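Cellulase (Clostridium cellulovorans, PDB 6UI3) probably hydrolyses cellulose and related plant-wall polysaccharides as a broad-specificity endoglucanase, this chain being the family 5 TIM-barrel catalytic domain of a longer protein. Local coordinates at residues M23-N28 with Q333-G338; T54-G59 with N98-I103; M85-V88 with N93-L96; G317-N320 with T325-Y328. One frame throughout, in Å; residues are numbered along the deposited sequence.

Interaction 1 (M23-N28 with Q333-G338); sequences MKIGWN and QAMKDG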
loop_
_atom_site.group_PDB
_atom_site.type_symbol
_atom_site.label_atom_id
_atom_site.label_comp_id
_atom_site.label_asym_id
_atom_site.label_seq_id
_atom_site.Cartn_x
_atom_site.Cartn_y
_atom_site.Cartn_z
ATOM N N MET A 23 -0.936 -11.575 -7.340
ATOM C CA MET A 23 -0.877 -10.110 -7.423
ATOM C C MET A 23 0.247 -9.587 -8.321
ATOM O O MET A 23 0.081 -8.542 -8.965
ATOM C CB MET A 23 -0.747 -9.525 -6.018
ATOM C CG MET A 23 -2.027 -9.603 -5.236
ATOM S SD MET A 23 -1.905 -9.071 -3.525
ATOM C CE MET A 23 -1.594 -7.324 -3.700
ATOM N N LYS A 24 1.390 -10.241 -8.341
ATOM C CA LYS A 24 2.524 -9.956 -9.295
ATOM C C LYS A 24 3.139 -8.577 -9.016
ATOM O O LYS A 24 3.391 -8.247 -7.847
ATOM C CB LYS A 24 2.116 -10.220 -10.717
ATOM C CG LYS A 24 1.487 -11.597 -10.889
ATOM C CD LYS A 24 1.164 -11.907 -12.337
ATOM C CE LYS A 24 0.339 -13.181 -12.465
ATOM N NZ LYS A 24 -1.090 -12.966 -12.101
ATOM N N ILE A 25 3.449 -7.768 -10.052
ATOM C CA ILE A 25 4.145 -6.479 -9.949
ATOM C C ILE A 25 3.122 -5.365 -9.747
ATOM O O ILE A 25 2.124 -5.319 -10.484
ATOM C CB ILE A 25 4.956 -6.235 -11.245
ATOM C CG1 ILE A 25 5.910 -7.403 -11.519
ATOM C CG2 ILE A 25 5.710 -4.906 -11.181
ATOM C CD1 ILE A 25 6.591 -7.340 -12.868
ATOM N N GLY A 26 3.381 -4.433 -8.830
ATOM C CA GLY A 26 2.415 -3.409 -8.504
ATOM C C GLY A 26 2.971 -1.995 -8.412
ATOM O O GLY A 26 4.171 -1.744 -8.580
ATOM N N TRP A 27 2.057 -1.085 -8.088
ATOM C CA TRP A 27 2.265 0.347 -8.273
ATOM C C TRP A 27 1.272 1.097 -7.403
ATOM O O TRP A 27 0.118 0.681 -7.271
ATOM C CB TRP A 27 2.019 0.639 -9.751
ATOM C CG TRP A 27 2.287 2.017 -10.265
ATOM C CD1 TRP A 27 3.453 2.467 -10.808
ATOM C CD2 TRP A 27 1.353 3.103 -10.368
ATOM N NE1 TRP A 27 3.305 3.763 -11.248
ATOM C CE2 TRP A 27 2.026 4.178 -10.984
ATOM C CE3 TRP A 27 0.013 3.269 -10.014
ATOM C CZ2 TRP A 27 1.401 5.402 -11.242
ATOM C CZ3 TRP A 27 -0.602 4.476 -10.276
ATOM C CH2 TRP A 27 0.091 5.533 -10.861
ATOM N N ASN A 28 1.727 2.178 -6.772
ATOM C CA ASN A 28 0.872 3.057 -5.987
ATOM C C ASN A 28 0.575 4.345 -6.751
ATOM O O ASN A 28 1.489 4.992 -7.278
ATOM C CB ASN A 28 1.542 3.533 -4.685
ATOM C CG ASN A 28 1.597 2.480 -3.616
ATOM O OD1 ASN A 28 0.766 2.447 -2.706
ATOM N ND2 ASN A 28 2.623 1.639 -3.675
ATOM N N GLN A 333 11.587 -2.657 -16.257
ATOM C CA GLN A 333 12.172 -3.919 -16.685
ATOM C C GLN A 333 12.879 -4.619 -15.530
ATOM O O GLN A 333 12.876 -5.852 -15.461
ATOM C CB GLN A 333 13.128 -3.685 -17.858
ATOM C CG GLN A 333 13.606 -4.974 -18.514
ATOM C CD GLN A 333 12.466 -5.782 -19.095
ATOM O OE1 GLN A 333 11.628 -5.247 -19.814
ATOM N NE2 GLN A 333 12.413 -7.059 -18.760
ATOM N N ALA A 334 13.489 -3.858 -14.618
ATOM C CA ALA A 334 14.146 -4.460 -13.458
ATOM C C ALA A 334 13.143 -5.169 -12.563
ATOM O O ALA A 334 13.445 -6.234 -12.006
ATOM C CB ALA A 334 14.909 -3.392 -12.667
ATOM N N MET A 335 11.948 -4.588 -12.392
ATOM C CA MET A 335 10.905 -5.268 -11.635
ATOM C C MET A 335 10.512 -6.569 -12.311
ATOM O O MET A 335 10.389 -7.608 -11.651
ATOM C CB MET A 335 9.683 -4.354 -11.483
ATOM C CG MET A 335 9.930 -3.099 -10.650
ATOM S SD MET A 335 8.492 -2.041 -10.339
ATOM C CE MET A 335 9.273 -0.451 -10.326
ATOM N N LYS A 336 10.334 -6.538 -13.634
ATOM C CA LYS A 336 9.994 -7.752 -14.361
ATOM C C LYS A 336 11.097 -8.786 -14.240
ATOM O O LYS A 336 10.829 -9.979 -14.044
ATOM C CB LYS A 336 9.759 -7.444 -15.839
ATOM C CG LYS A 336 8.533 -6.642 -16.085
ATOM C CD LYS A 336 8.460 -6.303 -17.551
ATOM C CE LYS A 336 7.214 -5.539 -17.848
ATOM N NZ LYS A 336 7.186 -5.139 -19.280
ATOM N N ASP A 337 12.350 -8.352 -14.365
ATOM C CA ASP A 337 13.454 -9.295 -14.308
ATOM C C ASP A 337 13.592 -9.892 -12.915
ATOM O O ASP A 337 13.965 -11.062 -12.779
ATOM C CB ASP A 337 14.760 -8.612 -14.717
ATOM C CG ASP A 337 14.812 -8.250 -16.192
ATOM O OD1 ASP A 337 13.971 -8.720 -16.987
ATOM O OD2 ASP A 337 15.726 -7.483 -16.564
ATOM N N GLY A 338 13.280 -9.122 -11.872
ATOM C CA GLY A 338 13.321 -9.668 -10.529
ATOM C C GLY A 338 12.183 -10.625 -10.252
ATOM O O GLY A 338 12.353 -11.603 -9.519
#

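Interaction 2 (T54-G59 with N98-I103); sequences TLKAAG and NDMYAI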
loop_
_atom_site.group_PDB
_atom_site.type_symbol
_atom_site.label_atom_id
_atom_site.label_comp_id
_atom_site.label_asym_id
_atom_site.label_seq_id
_atom_site.Cartn_x
_atom_site.Cartn_y
_atom_site.Cartn_z
ATOM N N THR A 54 -2.002 2.260 -19.539
ATOM C CA THR A 54 -0.570 2.321 -19.806
ATOM C C THR A 54 0.204 1.441 -18.832
ATOM O O THR A 54 1.134 0.730 -19.224
ATOM C CB THR A 54 -0.113 3.786 -19.736
ATOM O OG1 THR A 54 -0.784 4.559 -20.750
ATOM C CG2 THR A 54 1.374 3.915 -19.930
ATOM N N LEU A 55 -0.179 1.466 -17.555
ATOM C CA LEU A 55 0.463 0.601 -16.566
ATOM C C LEU A 55 0.242 -0.871 -16.893
ATOM O O LEU A 55 1.171 -1.683 -16.802
ATOM C CB LEU A 55 -0.079 0.919 -15.177
ATOM C CG LEU A 55 0.278 2.282 -14.606
ATOM C CD1 LEU A 55 -0.538 2.552 -13.384
ATOM C CD2 LEU A 55 1.764 2.385 -14.280
ATOM N N LYS A 56 -0.991 -1.235 -17.254
ATOM C CA LYS A 56 -1.275 -2.623 -17.602
ATOM C C LYS A 56 -0.425 -3.066 -18.787
ATOM O O LYS A 56 0.153 -4.159 -18.775
ATOM C CB LYS A 56 -2.763 -2.796 -17.911
ATOM C CG LYS A 56 -3.177 -4.231 -18.264
ATOM C CD LYS A 56 -3.070 -5.162 -17.059
ATOM C CE LYS A 56 -3.417 -6.598 -17.411
ATOM N NZ LYS A 56 -4.666 -6.686 -18.204
ATOM N N ALA A 57 -0.330 -2.230 -19.825
ATOM C CA ALA A 57 0.442 -2.620 -21.005
ATOM C C ALA A 57 1.923 -2.773 -20.678
ATOM O O ALA A 57 2.632 -3.543 -21.338
ATOM C CB ALA A 57 0.237 -1.594 -22.125
ATOM N N ALA A 58 2.409 -2.041 -19.677
ATOM C CA ALA A 58 3.800 -2.110 -19.252
ATOM C C ALA A 58 4.099 -3.307 -18.360
ATOM O O ALA A 58 5.269 -3.569 -18.080
ATOM C CB ALA A 58 4.180 -0.837 -18.495
ATOM N N GLY A 59 3.080 -4.039 -17.916
ATOM C CA GLY A 59 3.280 -5.257 -17.155
ATOM C C GLY A 59 2.875 -5.204 -15.698
ATOM O O GLY A 59 3.100 -6.188 -14.980
ATOM N N ASN A 98 -9.212 -3.102 -16.249
ATOM C CA ASN A 98 -8.008 -3.676 -16.826
ATOM C C ASN A 98 -7.646 -5.027 -16.203
ATOM O O ASN A 98 -6.536 -5.512 -16.417
ATOM C CB ASN A 98 -6.851 -2.683 -16.670
ATOM C CG ASN A 98 -6.839 -1.626 -17.757
ATOM O OD1 ASN A 98 -6.583 -1.952 -18.910
ATOM N ND2 ASN A 98 -7.097 -0.375 -17.408
ATOM N N ASP A 99 -8.560 -5.621 -15.438
ATOM C CA ASP A 99 -8.333 -6.884 -14.727
ATOM C C ASP A 99 -7.106 -6.831 -13.818
ATOM O O ASP A 99 -6.403 -7.832 -13.637
ATOM C CB ASP A 99 -8.295 -8.082 -15.675
ATOM C CG ASP A 99 -8.573 -9.394 -14.957
ATOM O OD1 ASP A 99 -9.431 -9.420 -14.043
ATOM O OD2 ASP A 99 -7.927 -10.397 -15.307
ATOM N N MET A 100 -6.881 -5.676 -13.200
ATOM C CA MET A 100 -5.823 -5.465 -12.225
ATOM C C MET A 100 -6.416 -5.490 -10.829
ATOM O O MET A 100 -7.569 -5.107 -10.619
ATOM C CB MET A 100 -5.163 -4.102 -12.432
ATOM C CG MET A 100 -4.534 -3.938 -13.793
ATOM S SD MET A 100 -4.101 -2.214 -14.183
ATOM C CE MET A 100 -2.448 -2.279 -13.583
ATOM N N TYR A 101 -5.607 -5.902 -9.855
ATOM C CA TYR A 101 -5.962 -5.735 -8.455
ATOM C C TYR A 101 -5.971 -4.253 -8.106
ATOM O O TYR A 101 -5.193 -3.453 -8.645
ATOM C CB TYR A 101 -4.970 -6.479 -7.549
ATOM C CG TYR A 101 -5.154 -7.971 -7.641
ATOM C CD1 TYR A 101 -4.471 -8.717 -8.579
ATOM C CD2 TYR A 101 -6.069 -8.623 -6.819
ATOM C CE1 TYR A 101 -4.673 -10.071 -8.693
ATOM C CE2 TYR A 101 -6.276 -9.974 -6.923
ATOM C CZ TYR A 101 -5.590 -10.689 -7.859
ATOM O OH TYR A 101 -5.828 -12.030 -7.954
ATOM N N ALA A 102 -6.869 -3.887 -7.195
ATOM C CA ALA A 102 -6.987 -2.535 -6.668
ATOM C C ALA A 102 -7.040 -2.610 -5.155
ATOM O O ALA A 102 -7.848 -3.365 -4.603
ATOM C CB ALA A 102 -8.275 -1.883 -7.164
ATOM N N ILE A 103 -6.199 -1.828 -4.479
ATOM C CA ILE A 103 -6.169 -1.780 -3.013
ATOM C C ILE A 103 -6.669 -0.405 -2.598
ATOM O O ILE A 103 -6.128 0.606 -3.053
ATOM C CB ILE A 103 -4.748 -2.019 -2.465
ATOM C CG1 ILE A 103 -4.247 -3.422 -2.827
ATOM C CG2 ILE A 103 -4.706 -1.805 -0.945
ATOM C CD1 ILE A 103 -2.739 -3.557 -2.799
#

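Interaction 3 (M85-V88 with N93-L96); sequences MARV and NYAL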
loop_
_atom_site.group_PDB
_atom_site.type_symbol
_atom_site.label_atom_id
_atom_site.label_comp_id
_atom_site.label_asym_id
_atom_site.label_seq_id
_atom_site.Cartn_x
_atom_site.Cartn_y
_atom_site.Cartn_z
ATOM N N MET A 85 -16.907 9.208 -2.339
ATOM C CA MET A 85 -16.945 7.754 -2.460
ATOM C C MET A 85 -17.030 7.345 -3.924
ATOM O O MET A 85 -16.362 6.395 -4.352
ATOM C CB MET A 85 -18.127 7.199 -1.665
ATOM C CG MET A 85 -18.177 5.682 -1.599
ATOM S SD MET A 85 -16.922 4.930 -0.538
ATOM C CE MET A 85 -17.605 5.269 1.087
ATOM N N ALA A 86 -17.841 8.067 -4.713
ATOM C CA ALA A 86 -18.005 7.742 -6.128
ATOM C C ALA A 86 -16.710 7.955 -6.898
ATOM O O ALA A 86 -16.404 7.193 -7.817
ATOM C CB ALA A 86 -19.144 8.568 -6.733
ATOM N N ARG A 87 -15.942 8.990 -6.555
ATOM C CA ARG A 87 -14.664 9.195 -7.230
ATOM C C ARG A 87 -13.699 8.057 -6.928
ATOM O O ARG A 87 -13.016 7.551 -7.824
ATOM C CB ARG A 87 -14.054 10.544 -6.845
ATOM C CG ARG A 87 -12.719 10.842 -7.518
ATOM C CD ARG A 87 -12.829 10.862 -9.042
ATOM N NE ARG A 87 -11.508 10.948 -9.651
ATOM C CZ ARG A 87 -11.202 10.512 -10.867
ATOM N NH1 ARG A 87 -12.125 9.984 -11.665
ATOM N NH2 ARG A 87 -9.936 10.590 -11.271
ATOM N N VAL A 88 -13.608 7.650 -5.665
ATOM C CA VAL A 88 -12.758 6.518 -5.309
ATOM C C VAL A 88 -13.174 5.290 -6.111
ATOM O O VAL A 88 -12.333 4.580 -6.669
ATOM C CB VAL A 88 -12.796 6.266 -3.788
ATOM C CG1 VAL A 88 -12.037 5.006 -3.455
ATOM C CG2 VAL A 88 -12.233 7.461 -3.019
ATOM N N ASN A 93 -12.277 1.347 -10.495
ATOM C CA ASN A 93 -12.698 0.723 -11.741
ATOM C C ASN A 93 -11.748 0.970 -12.901
ATOM O O ASN A 93 -11.771 0.189 -13.853
ATOM C CB ASN A 93 -14.139 1.108 -12.032
ATOM C CG ASN A 93 -15.111 0.261 -11.245
ATOM O OD1 ASN A 93 -15.055 -0.962 -11.308
ATOM N ND2 ASN A 93 -15.997 0.889 -10.511
ATOM N N TYR A 94 -10.903 2.003 -12.857
ATOM C CA TYR A 94 -9.852 2.099 -13.866
ATOM C C TYR A 94 -8.945 0.874 -13.800
ATOM O O TYR A 94 -8.464 0.382 -14.829
ATOM C CB TYR A 94 -8.997 3.349 -13.665
ATOM C CG TYR A 94 -9.673 4.700 -13.816
ATOM C CD1 TYR A 94 -10.843 4.862 -14.541
ATOM C CD2 TYR A 94 -9.105 5.832 -13.232
ATOM C CE1 TYR A 94 -11.441 6.125 -14.669
ATOM C CE2 TYR A 94 -9.689 7.083 -13.349
ATOM C CZ TYR A 94 -10.853 7.222 -14.060
ATOM O OH TYR A 94 -11.445 8.468 -14.185
ATOM N N ALA A 95 -8.681 0.386 -12.581
ATOM C CA ALA A 95 -7.869 -0.810 -12.393
ATOM C C ALA A 95 -8.664 -2.067 -12.709
ATOM O O ALA A 95 -8.208 -2.924 -13.468
ATOM C CB ALA A 95 -7.356 -0.877 -10.955
ATOM N N LEU A 96 -9.864 -2.187 -12.150
ATOM C CA LEU A 96 -10.605 -3.425 -12.324
ATOM C C LEU A 96 -11.004 -3.648 -13.782
ATOM O O LEU A 96 -11.081 -4.798 -14.226
ATOM C CB LEU A 96 -11.847 -3.449 -11.434
ATOM C CG LEU A 96 -11.632 -3.409 -9.924
ATOM C CD1 LEU A 96 -12.957 -3.459 -9.180
ATOM C CD2 LEU A 96 -10.707 -4.534 -9.463
#

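Interaction 4 (G317-N320 with T325-Y328); sequences GLLN and TFPY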
loop_
_atom_site.group_PDB
_atom_site.type_symbol
_atom_site.label_atom_id
_atom_site.label_comp_id
_atom_site.label_asym_id
_atom_site.label_seq_id
_atom_site.Cartn_x
_atom_site.Cartn_y
_atom_site.Cartn_z
ATOM N N GLY A 317 9.060 9.204 -9.460
ATOM C CA GLY A 317 8.192 8.975 -10.603
ATOM C C GLY A 317 8.685 7.843 -11.495
ATOM O O GLY A 317 9.885 7.701 -11.752
ATOM N N LEU A 318 7.740 7.032 -11.978
ATOM C CA LEU A 318 7.990 6.087 -13.060
ATOM C C LEU A 318 7.132 6.373 -14.278
ATOM O O LEU A 318 7.649 6.425 -15.404
ATOM C CB LEU A 318 7.743 4.634 -12.632
ATOM C CG LEU A 318 8.707 4.023 -11.623
ATOM C CD1 LEU A 318 8.327 2.574 -11.381
ATOM C CD2 LEU A 318 10.151 4.118 -12.113
ATOM N N LEU A 319 5.826 6.538 -14.083
ATOM C CA LEU A 319 4.902 6.923 -15.142
ATOM C C LEU A 319 4.759 8.441 -15.140
ATOM O O LEU A 319 4.300 9.028 -14.156
ATOM C CB LEU A 319 3.538 6.277 -14.903
ATOM C CG LEU A 319 2.440 6.746 -15.844
ATOM C CD1 LEU A 319 2.734 6.267 -17.277
ATOM C CD2 LEU A 319 1.084 6.269 -15.376
ATOM N N ASN A 320 5.177 9.086 -16.224
ATOM C CA ASN A 320 4.939 10.517 -16.370
ATOM C C ASN A 320 3.468 10.680 -16.743
ATOM O O ASN A 320 3.066 10.344 -17.862
ATOM C CB ASN A 320 5.869 11.108 -17.425
ATOM C CG ASN A 320 5.630 12.581 -17.631
ATOM O OD1 ASN A 320 4.496 13.054 -17.532
ATOM N ND2 ASN A 320 6.696 13.324 -17.906
ATOM N N THR A 325 4.184 8.346 -20.399
ATOM C CA THR A 325 5.445 7.765 -20.824
ATOM C C THR A 325 6.217 7.264 -19.616
ATOM O O THR A 325 5.933 7.613 -18.475
ATOM C CB THR A 325 6.294 8.806 -21.568
ATOM O OG1 THR A 325 6.579 9.911 -20.698
ATOM C CG2 THR A 325 5.564 9.305 -22.813
ATOM N N PHE A 326 7.226 6.444 -19.888
ATOM C CA PHE A 326 8.140 5.928 -18.871
ATOM C C PHE A 326 9.542 6.436 -19.174
ATOM O O PHE A 326 10.226 5.879 -20.043
ATOM C CB PHE A 326 8.136 4.394 -18.856
ATOM C CG PHE A 326 6.835 3.793 -18.420
ATOM C CD1 PHE A 326 5.904 3.379 -19.353
ATOM C CD2 PHE A 326 6.547 3.634 -17.081
ATOM C CE1 PHE A 326 4.710 2.828 -18.949
ATOM C CE2 PHE A 326 5.339 3.079 -16.681
ATOM C CZ PHE A 326 4.434 2.683 -17.603
ATOM N N PRO A 327 10.026 7.477 -18.501
ATOM C CA PRO A 327 11.376 7.973 -18.815
ATOM C C PRO A 327 12.484 7.048 -18.339
ATOM O O PRO A 327 13.617 7.165 -18.807
ATOM C CB PRO A 327 11.436 9.338 -18.118
ATOM C CG PRO A 327 10.424 9.256 -17.059
ATOM C CD PRO A 327 9.303 8.376 -17.584
ATOM N N TYR A 328 12.181 6.155 -17.404
ATOM C CA TYR A 328 13.129 5.187 -16.842
ATOM C C TYR A 328 12.566 3.789 -17.082
ATOM O O TYR A 328 12.221 3.065 -16.138
ATOM C CB TYR A 328 13.386 5.431 -15.349
ATOM C CG TYR A 328 13.573 6.895 -15.047
ATOM C CD1 TYR A 328 14.558 7.620 -15.687
ATOM C CD2 TYR A 328 12.712 7.567 -14.175
ATOM C CE1 TYR A 328 14.706 8.982 -15.470
ATOM C CE2 TYR A 328 12.855 8.916 -13.951
ATOM C CZ TYR A 328 13.848 9.622 -14.594
ATOM O OH TYR A 328 13.998 10.985 -14.400
HETATM O O HOH W 1 9.973 5.178 -16.054
#

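Interaction 1 (M23-N28 with Q333-G338)
Ile25, on the first strand of the (beta/alpha)8 TIM barrel, meets Met335 and Lys336 on the C-terminal helix 329-339, and the two branches of its side chain divide the work. The short branch rests on Met335, with Ile25 CG2 4.0 Å from Met335 CB and 4.1 Å from Met335 SD. The long branch reaches the root of Lys336, with Ile25 CD1 3.7 Å from Lys336 CA and 3.8 Å from Lys336 CG. This split follows from chi1 of -55°, which sets CG1 beside the backbone N and CG2 anti to it. Ile25 was modelled in two conformers, so these values hold for one of them. The side chains meet through carbon and sulfur atoms only, and the two segments together bury 143 Å². Further out, backbone bonds from Ile25 to Asn61 and from Gly26 to Cys301 and Trp303 fix the strand at the seam where the barrel closes. Beyond CG the extended lysine leads away to a weak hydrogen bond from NZ to Ala58 O. Within the helix, clear of Ile25, Gln333 NE2 donates to Asp337 OD1 at 2.9 Å; the acceptor lies almost in the amide plane, the donor 42° out of the carboxylate plane.

Interaction 2 (T54-G59 with N98-I103)
Two bends in the Lys56 chain, at chi2 (68°) and chi4 (-47°), turn its ammonium group onto the carbonyl of Asn98. Lys56 NZ donates to Asn98 O at 2.8 Å, from 28° outside the carbonyl plane. The lysine methylenes slide antiparallel past Met100, bent in its turn at chi3: Lys56 CD is 3.8 Å from Met100 CG, and Lys56 CB is 4.0 Å from Met100 SD. Lys56 CB also lies 4.0 Å from Asn98 OD1, a contact alongside the amide. Lys56 has a second deposited conformer, so this grip describes one state. Met100 CE continues inward to Leu55 CB at 4.3 Å, giving the contact a buried apolar side behind its partly exposed polar one. The amide of Asn98 is positioned from elsewhere, its ND2 bonding to Asp53 OD1 and Tyr94 O. The carbonyl taken by the lysine lies just past the C-terminal end of helix 82-96, where Asp99, with positive phi, completes a Schellman motif; the positive NZ is probably favoured there. The contact thus joins the last turn of helix 49-58, itself closed by a Schellman motif at Gly59, to the turn leading into strand 101-105, with Met100 packed on Val63 of strand 62-65.

Interaction 3 (M85-V88 with N93-L96)
Arg87 and Tyr94 form a side-chain hydrogen bond within a single helix, 82-96, bridging two turns on its partly exposed surface. The seven-residue spacing puts both on much the same side of the helix. Arg87 NH1 donates to Tyr94 OH at 3.0 Å, and the bond is fairly straight, with an N-H...O angle of 163°. The hydroxyl sits at the guanidinium edge, close to its plane, where the N-H bonds point. The two flat groups are nevertheless turned 68° against each other and the side chains cross at about a right angle; they do not stack. Arg87 starts away from the later turn and comes back because its chain bends at chi2 (60°). Its other nitrogens are held from outside: NE forms a salt bridge with Glu39 and NH2 bonds to Thr47 O, which fixes the rotation of the guanidinium and presents NH1 to the tyrosine. Tyr94 OH has a weak hydrogen bond with the same carbonyl, so both side chains converge on it. The helix is the connector of the beta-alpha-beta unit between strands 62-65 and 101-105; here Arg87 lies against the loop at Val46 and Thr47, while Tyr94 packs on Lys49 of helix 49-58.

Interaction 4 (G317-N320 with T325-Y328)
Thr325 and Asn320 form a single antiparallel bridge, a hydrogen-bonded pair, within the loop between the last barrel strand and helix 329-339. Asn320 N donates to Thr325 O at 2.8 Å, with an N-H...O angle of 160°; the return bond, Thr325 N to Asn320 O, is weak at 3.4 Å. The two side chains lie side by side, and Thr325 OG1 packs 3.6 Å from Asn320 CB. Their polar ends turn back into the bend, OG1 bonding to Asn323 and Asn320 OD1 to Lys322 N. Phe326 comes next. Leu319 CD1 lies over one face of its ring, 4.3 Å from the centroid and 21° off the normal, a CH-pi contact. Phe326 also points its CA-H at Leu318 O, 3.5 Å from Phe326 CA, and its ring packs on Thr54 and Ala58 of helix 49-58. Pro327, which has no amide hydrogen to offer, places CD 3.4 Å from Leu318 O. At Tyr328 a water takes over the pairing: it donates to Leu318 O at 2.7 Å and accepts from Tyr328 N at 2.8 Å. The Tyr328 ring turns its edge to Gly317 O, has Pro327 CG over one face, and makes a cation-pi contact with Arg283. Outside the pair of segments, Asp305 OD2 receives Leu319 N. The chemistry implies that Leu318 O is satisfied by one water bond and approached by C-H groups of Phe326 and Pro327; the water joins the two segments, probably because Pro327, next in register, has no N-H to give that oxygen.

From the N terminus, strand 25-29 opens interaction 1, whose partner comes only at helix 329-339, so this contact spans nearly the whole barrel and encloses the other three. Helix 49-58 then opens interaction 2, closed at residues 98-103; interaction 3 lies within that span, as a short link inside helix 82-96. Interaction 4 follows in series, closing a small loop ahead of the final helix. None of the loops cross. Interactions 1, 2 and 4 touch one another: Leu55 packs against Trp27 and Leu319, Phe326 against Ala58, and Met335 against Leu318. Interaction 3 reaches this group through interaction 2, where Ala95, near the end of helix 82-96, meets Met100 and Ala102 around the start of strand 101-105.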